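Local structure of extracellular solute-binding protein family 1 (Kribbella flavida, 5IXP) at residues R175-Y189 against K349-F363. The protein probably binds an as yet unidentified solute outside the cell and delivers it to an ABC transporter for uptake. Residues are numbered along the deposited sequence; the frame is centred on the assembly and turned at random. Where two conformers were deposited one is given.
Sequences RNQLIQAYYSNQDRY and KQHKGPRDGEINQVF
Segment 175-189, the end of a helix and the loop after it, runs beside the loop 349-355 and the first two turns of the helix that begins at D356, with CA atoms 4.7 Å apart at I179 and Q350 and 5.1 Å apart at D187 and G353. Q350 reaches across with an extended chain. Both N-H groups of its amide are used: NE2 donates to R175 O at 2.8 Å and, almost straight at 169°, to L178 O. K352 NZ meets N176 OD1 head-on at 2.6 Å. H351 NE2 donates a hydrogen bond to D187 OD1; its 2.4 Å length is doubtfully short.

Y183 lies flat on the G353 backbone. G353 CA sits 3.3 Å from the ring centroid, over the face, and a side chain there would collide with the ring. The Y183 hydroxyl accepts from R355 N, the helix N-cap residue. With Y183 cut back to an alanine here, R355 N is likely to lose this acceptor and G353 its cover.

Y182 has I359 CG2 over the middle of one face. Its OH donates in the carbonyl plane to a lone pair of N360 OD1 at 2.7 Å. A water accepts from Y182 N and donates to D356 OD1.

E172 of helix 167-175 pairs with both R175 and N360. Helix 195-209 packs on R175, L178 and Y182, while helix 377-392 touches Y189 and F363, so the loop is held among helices of this solute-binding fold.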
loop_
_atom_site.group_PDB
_atom_site.type_symbol
_atom_site.label_atom_id
_atom_site.label_comp_id
_atom_site.label_asym_id
_atom_site.label_seq_id
_atom_site.Cartn_x
_atom_site.Cartn_y
_atom_site.Cartn_z
ATOM N N ARG A 175 0.103 6.427 10.408
ATOM C CA ARG A 175 1.537 6.367 10.676
ATOM C C ARG A 175 2.348 6.593 9.412
ATOM O O ARG A 175 3.411 7.226 9.448
ATOM C CB ARG A 175 1.928 5.027 11.286
ATOM C CG ARG A 175 3.320 5.105 11.898
ATOM C CD ARG A 175 3.917 3.751 12.103
ATOM N NE ARG A 175 4.365 3.137 10.857
ATOM C CZ ARG A 175 3.660 2.246 10.168
ATOM N NH1 ARG A 175 2.459 1.880 10.590
ATOM N NH2 ARG A 175 4.157 1.718 9.060
ATOM N N ASN A 176 1.874 6.069 8.286
ATOM C CA ASN A 176 2.663 6.169 7.069
ATOM C C ASN A 176 2.703 7.577 6.501
ATOM O O ASN A 176 3.503 7.829 5.596
ATOM C CB ASN A 176 2.138 5.184 6.030
ATOM C CG ASN A 176 2.631 3.788 6.290
ATOM O OD1 ASN A 176 3.822 3.519 6.166
ATOM N ND2 ASN A 176 1.734 2.899 6.683
ATOM N N GLN A 177 1.887 8.496 7.019
ATOM C CA GLN A 177 1.944 9.892 6.606
ATOM C C GLN A 177 2.961 10.714 7.376
ATOM O O GLN A 177 3.319 11.804 6.917
ATOM C CB GLN A 177 0.590 10.568 6.789
ATOM C CG GLN A 177 -0.490 10.049 5.899
ATOM C CD GLN A 177 -1.785 10.786 6.140
ATOM O OE1 GLN A 177 -2.092 11.154 7.272
ATOM N NE2 GLN A 177 -2.535 11.030 5.084
ATOM N N LEU A 178 3.389 10.258 8.548
ATOM C CA LEU A 178 4.322 11.036 9.351
ATOM C C LEU A 178 5.618 11.253 8.588
ATOM O O LEU A 178 6.023 10.425 7.768
ATOM C CB LEU A 178 4.618 10.326 10.672
ATOM C CG LEU A 178 3.379 10.007 11.503
ATOM C CD1 LEU A 178 3.757 9.172 12.719
ATOM C CD2 LEU A 178 2.699 11.302 11.924
ATOM N N ILE A 179 6.265 12.390 8.864
ATOM C CA ILE A 179 7.578 12.658 8.288
ATOM C C ILE A 179 8.607 11.679 8.835
ATOM O O ILE A 179 9.496 11.222 8.112
ATOM C CB ILE A 179 7.994 14.117 8.545
ATOM C CG1 ILE A 179 7.198 15.066 7.658
ATOM C CG2 ILE A 179 9.482 14.306 8.291
ATOM C CD1 ILE A 179 7.709 16.495 7.720
ATOM N N GLN A 180 8.509 11.338 10.115
ATOM C CA GLN A 180 9.305 10.243 10.635
ATOM C C GLN A 180 8.436 9.384 11.534
ATOM O O GLN A 180 7.515 9.870 12.195
ATOM C CB GLN A 180 10.543 10.731 11.397
ATOM C CG GLN A 180 10.258 11.235 12.774
ATOM C CD GLN A 180 11.473 11.866 13.389
ATOM O OE1 GLN A 180 12.425 12.214 12.686
ATOM N NE2 GLN A 180 11.456 12.024 14.707
ATOM N N ALA A 181 8.723 8.092 11.525
ATOM C CA ALA A 181 7.995 7.177 12.385
ATOM C C ALA A 181 8.983 6.533 13.342
ATOM O O ALA A 181 9.129 6.967 14.485
ATOM C CB ALA A 181 7.243 6.127 11.558
ATOM N N TYR A 182 9.702 5.525 12.874
ATOM C CA TYR A 182 10.589 4.790 13.755
ATOM C C TYR A 182 12.054 5.169 13.602
ATOM O O TYR A 182 12.841 4.898 14.517
ATOM C CB TYR A 182 10.416 3.289 13.516
ATOM C CG TYR A 182 8.984 2.839 13.657
ATOM C CD1 TYR A 182 8.239 3.148 14.801
ATOM C CD2 TYR A 182 8.362 2.119 12.648
ATOM C CE1 TYR A 182 6.920 2.733 14.931
ATOM C CE2 TYR A 182 7.041 1.699 12.771
ATOM C CZ TYR A 182 6.324 2.006 13.910
ATOM O OH TYR A 182 5.017 1.581 14.028
ATOM N N TYR A 183 12.438 5.793 12.487
ATOM C CA TYR A 183 13.844 5.992 12.178
ATOM C C TYR A 183 14.140 7.433 11.805
ATOM O O TYR A 183 13.333 8.111 11.164
ATOM C CB TYR A 183 14.296 5.095 11.024
ATOM C CG TYR A 183 14.470 3.639 11.384
ATOM C CD1 TYR A 183 15.679 3.167 11.870
ATOM C CD2 TYR A 183 13.422 2.736 11.232
ATOM C CE1 TYR A 183 15.847 1.832 12.190
ATOM C CE2 TYR A 183 13.577 1.396 11.549
ATOM C CZ TYR A 183 14.795 0.948 12.026
ATOM O OH TYR A 183 14.962 -0.384 12.340
ATOM N N SER A 184 15.325 7.885 12.205
ATOM C CA SER A 184 15.927 9.051 11.588
ATOM C C SER A 184 16.450 8.689 10.199
ATOM O O SER A 184 16.520 7.518 9.813
ATOM C CB SER A 184 17.076 9.581 12.439
ATOM O OG SER A 184 18.247 8.804 12.224
ATOM N N ASN A 185 16.858 9.714 9.452
ATOM C CA ASN A 185 17.370 9.481 8.107
ATOM C C ASN A 185 18.696 8.731 8.088
ATOM O O ASN A 185 19.092 8.239 7.026
ATOM C CB ASN A 185 17.505 10.808 7.369
ATOM C CG ASN A 185 16.197 11.262 6.777
ATOM O OD1 ASN A 185 15.467 10.464 6.188
ATOM N ND2 ASN A 185 15.878 12.539 6.945
ATOM N N GLN A 186 19.386 8.622 9.222
ATOM C CA GLN A 186 20.606 7.830 9.311
ATOM C C GLN A 186 20.360 6.464 9.943
ATOM O O GLN A 186 21.265 5.898 10.567
ATOM C CB GLN A 186 21.685 8.593 10.081
ATOM C CG GLN A 186 22.031 9.953 9.487
ATOM C CD GLN A 186 21.101 11.055 9.957
ATOM O OE1 GLN A 186 20.451 10.934 10.993
ATOM N NE2 GLN A 186 21.031 12.135 9.189
ATOM N N ASP A 187 19.145 5.928 9.792
ATOM C CA ASP A 187 18.773 4.605 10.303
ATOM C C ASP A 187 18.934 4.496 11.816
ATOM O O ASP A 187 19.208 3.419 12.348
ATOM C CB ASP A 187 19.556 3.491 9.605
ATOM C CG ASP A 187 19.076 3.245 8.191
ATOM O OD1 ASP A 187 17.892 3.529 7.913
ATOM O OD2 ASP A 187 19.877 2.767 7.359
ATOM N N ARG A 188 18.741 5.601 12.524
ATOM C CA ARG A 188 18.779 5.603 13.979
ATOM C C ARG A 188 17.359 5.421 14.511
ATOM O O ARG A 188 16.470 6.220 14.197
ATOM C CB ARG A 188 19.395 6.904 14.486
ATOM C CG ARG A 188 19.584 6.961 15.978
ATOM C CD ARG A 188 19.271 8.345 16.488
ATOM N NE ARG A 188 18.815 8.294 17.866
ATOM C CZ ARG A 188 17.967 9.159 18.405
ATOM N NH1 ARG A 188 17.618 9.020 19.671
ATOM N NH2 ARG A 188 17.463 10.151 17.680
ATOM N N TYR A 189 17.144 4.368 15.299
ATOM C CA TYR A 189 15.821 4.111 15.853
ATOM C C TYR A 189 15.475 5.179 16.884
ATOM O O TYR A 189 16.228 5.411 17.832
ATOM C CB TYR A 189 15.754 2.719 16.486
ATOM C CG TYR A 189 14.482 2.519 17.273
ATOM C CD1 TYR A 189 13.263 2.417 16.625
ATOM C CD2 TYR A 189 14.497 2.462 18.664
ATOM C CE1 TYR A 189 12.092 2.256 17.329
ATOM C CE2 TYR A 189 13.319 2.297 19.385
ATOM C CZ TYR A 189 12.120 2.199 18.706
ATOM O OH TYR A 189 10.940 2.044 19.389
ATOM N N LYS A 349 7.552 11.127 2.917
ATOM C CA LYS A 349 8.839 11.670 3.326
ATOM C C LYS A 349 9.452 10.858 4.456
ATOM O O LYS A 349 10.507 11.238 4.975
ATOM C CB LYS A 349 8.710 13.142 3.745
ATOM C CG LYS A 349 7.898 14.005 2.772
ATOM C CD LYS A 349 8.392 15.451 2.703
ATOM C CE LYS A 349 9.029 15.899 4.009
ATOM N NZ LYS A 349 9.860 17.125 3.829
ATOM N N GLN A 350 8.825 9.750 4.834
ATOM C CA GLN A 350 9.243 8.945 5.971
ATOM C C GLN A 350 10.309 7.940 5.547
ATOM O O GLN A 350 10.094 7.150 4.622
ATOM C CB GLN A 350 8.020 8.240 6.550
ATOM C CG GLN A 350 8.280 7.189 7.560
ATOM C CD GLN A 350 6.981 6.584 8.028
ATOM O OE1 GLN A 350 6.868 5.369 8.191
ATOM N NE2 GLN A 350 5.976 7.434 8.230
ATOM N N HIS A 351 11.452 7.964 6.226
ATOM C CA HIS A 351 12.480 6.964 5.993
ATOM C C HIS A 351 12.119 5.668 6.710
ATOM O O HIS A 351 11.675 5.685 7.861
ATOM C CB HIS A 351 13.837 7.475 6.472
ATOM C CG HIS A 351 14.933 6.468 6.347
ATOM N ND1 HIS A 351 15.315 5.935 5.135
ATOM C CD2 HIS A 351 15.714 5.879 7.282
ATOM C CE1 HIS A 351 16.290 5.065 5.328
ATOM N NE2 HIS A 351 16.552 5.013 6.623
ATOM N N LYS A 352 12.296 4.544 6.022
ATOM C CA LYS A 352 12.064 3.222 6.598
ATOM C C LYS A 352 13.411 2.561 6.847
ATOM O O LYS A 352 14.148 2.281 5.897
ATOM C CB LYS A 352 11.220 2.347 5.671
ATOM C CG LYS A 352 10.007 3.021 5.064
ATOM C CD LYS A 352 8.789 2.829 5.922
ATOM C CE LYS A 352 7.547 3.353 5.213
ATOM N NZ LYS A 352 6.324 3.005 5.958
ATOM N N GLY A 353 13.720 2.288 8.109
ATOM C CA GLY A 353 14.989 1.697 8.466
ATOM C C GLY A 353 15.015 0.183 8.367
ATOM O O GLY A 353 14.032 -0.457 7.985
ATOM N N PRO A 354 16.148 -0.418 8.747
ATOM C CA PRO A 354 16.382 -1.837 8.422
ATOM C C PRO A 354 15.421 -2.802 9.082
ATOM O O PRO A 354 15.279 -3.932 8.603
ATOM C CB PRO A 354 17.820 -2.082 8.912
ATOM C CG PRO A 354 18.422 -0.727 9.069
ATOM C CD PRO A 354 17.295 0.189 9.439
ATOM N N ARG A 355 14.776 -2.421 10.175
ATOM C CA ARG A 355 13.858 -3.318 10.862
ATOM C C ARG A 355 12.470 -2.698 10.986
ATOM O O ARG A 355 11.746 -2.957 11.950
ATOM C CB ARG A 355 14.423 -3.708 12.229
ATOM C CG ARG A 355 15.701 -4.555 12.128
ATOM C CD ARG A 355 15.557 -5.849 12.918
ATOM N NE ARG A 355 15.214 -6.978 12.067
ATOM C CZ ARG A 355 14.958 -8.204 12.516
ATOM N NH1 ARG A 355 14.985 -8.451 13.821
ATOM N NH2 ARG A 355 14.653 -9.183 11.660
ATOM N N ASP A 356 12.078 -1.904 9.984
ATOM C CA ASP A 356 10.838 -1.137 10.083
ATOM C C ASP A 356 9.620 -2.043 10.249
ATOM O O ASP A 356 8.733 -1.762 11.066
ATOM C CB ASP A 356 10.673 -0.245 8.855
ATOM C CG ASP A 356 9.969 1.053 9.184
ATOM O OD1 ASP A 356 10.642 1.973 9.687
ATOM O OD2 ASP A 356 8.748 1.153 8.959
ATOM N N GLY A 357 9.555 -3.132 9.486
ATOM C CA GLY A 357 8.397 -4.009 9.574
ATOM C C GLY A 357 8.312 -4.726 10.907
ATOM O O GLY A 357 7.221 -4.894 11.466
ATOM N N GLU A 358 9.462 -5.154 11.435
ATOM C CA GLU A 358 9.489 -5.835 12.723
ATOM C C GLU A 358 9.095 -4.892 13.851
ATOM O O GLU A 358 8.390 -5.297 14.781
ATOM C CB GLU A 358 10.880 -6.414 12.980
ATOM C CG GLU A 358 11.259 -7.571 12.072
ATOM C CD GLU A 358 11.764 -7.137 10.691
ATOM O OE1 GLU A 358 11.759 -5.929 10.364
ATOM O OE2 GLU A 358 12.171 -8.025 9.923
ATOM N N ILE A 359 9.546 -3.634 13.787
ATOM C CA ILE A 359 9.151 -2.644 14.788
ATOM C C ILE A 359 7.663 -2.357 14.684
ATOM O O ILE A 359 6.940 -2.327 15.689
ATOM C CB ILE A 359 9.975 -1.352 14.625
ATOM C CG1 ILE A 359 11.456 -1.603 14.893
ATOM C CG2 ILE A 359 9.423 -0.224 15.516
ATOM C CD1 ILE A 359 12.339 -0.408 14.513
ATOM N N ASN A 360 7.183 -2.112 13.463
ATOM C CA ASN A 360 5.770 -1.802 13.295
ATOM C C ASN A 360 4.885 -2.925 13.818
ATOM O O ASN A 360 3.805 -2.662 14.357
ATOM C CB ASN A 360 5.453 -1.522 11.829
ATOM C CG ASN A 360 4.069 -0.954 11.656
ATOM O OD1 ASN A 360 3.748 0.072 12.248
ATOM N ND2 ASN A 360 3.234 -1.619 10.851
ATOM N N GLN A 361 5.337 -4.175 13.685
ATOM C CA GLN A 361 4.541 -5.315 14.130
ATOM C C GLN A 361 4.284 -5.266 15.632
ATOM O O GLN A 361 3.186 -5.605 16.092
ATOM C CB GLN A 361 5.245 -6.617 13.741
ATOM C CG GLN A 361 4.431 -7.870 14.000
ATOM C CD GLN A 361 5.122 -9.139 13.525
ATOM O OE1 GLN A 361 5.666 -9.197 12.419
ATOM N NE2 GLN A 361 5.106 -10.166 14.366
ATOM N N VAL A 362 5.275 -4.845 16.421
ATOM C CA VAL A 362 5.057 -4.798 17.866
ATOM C C VAL A 362 4.076 -3.681 18.212
ATOM O O VAL A 362 3.245 -3.834 19.115
ATOM C CB VAL A 362 6.382 -4.685 18.654
ATOM C CG1 VAL A 362 7.481 -5.526 18.019
ATOM C CG2 VAL A 362 6.819 -3.249 18.861
ATOM N N PHE A 363 4.116 -2.561 17.474
ATOM C CA PHE A 363 3.163 -1.486 17.740
ATOM C C PHE A 363 1.749 -1.891 17.348
ATOM O O PHE A 363 0.790 -1.594 18.073
ATOM C CB PHE A 363 3.573 -0.201 17.018
ATOM C CG PHE A 363 4.641 0.578 17.731
ATOM C CD1 PHE A 363 4.309 1.454 18.758
ATOM C CD2 PHE A 363 5.977 0.427 17.387
ATOM C CE1 PHE A 363 5.284 2.173 19.423
ATOM C CE2 PHE A 363 6.962 1.143 18.046
ATOM C CZ PHE A 363 6.613 2.020 19.069
HETATM O O HOH W 1 6.883 3.213 9.427
HETATM O O HOH W 2 5.524 9.891 5.228
HETATM O O HOH W 3 10.906 7.181 10.043
HETATM O O HOH W 4 10.029 4.426 10.178
#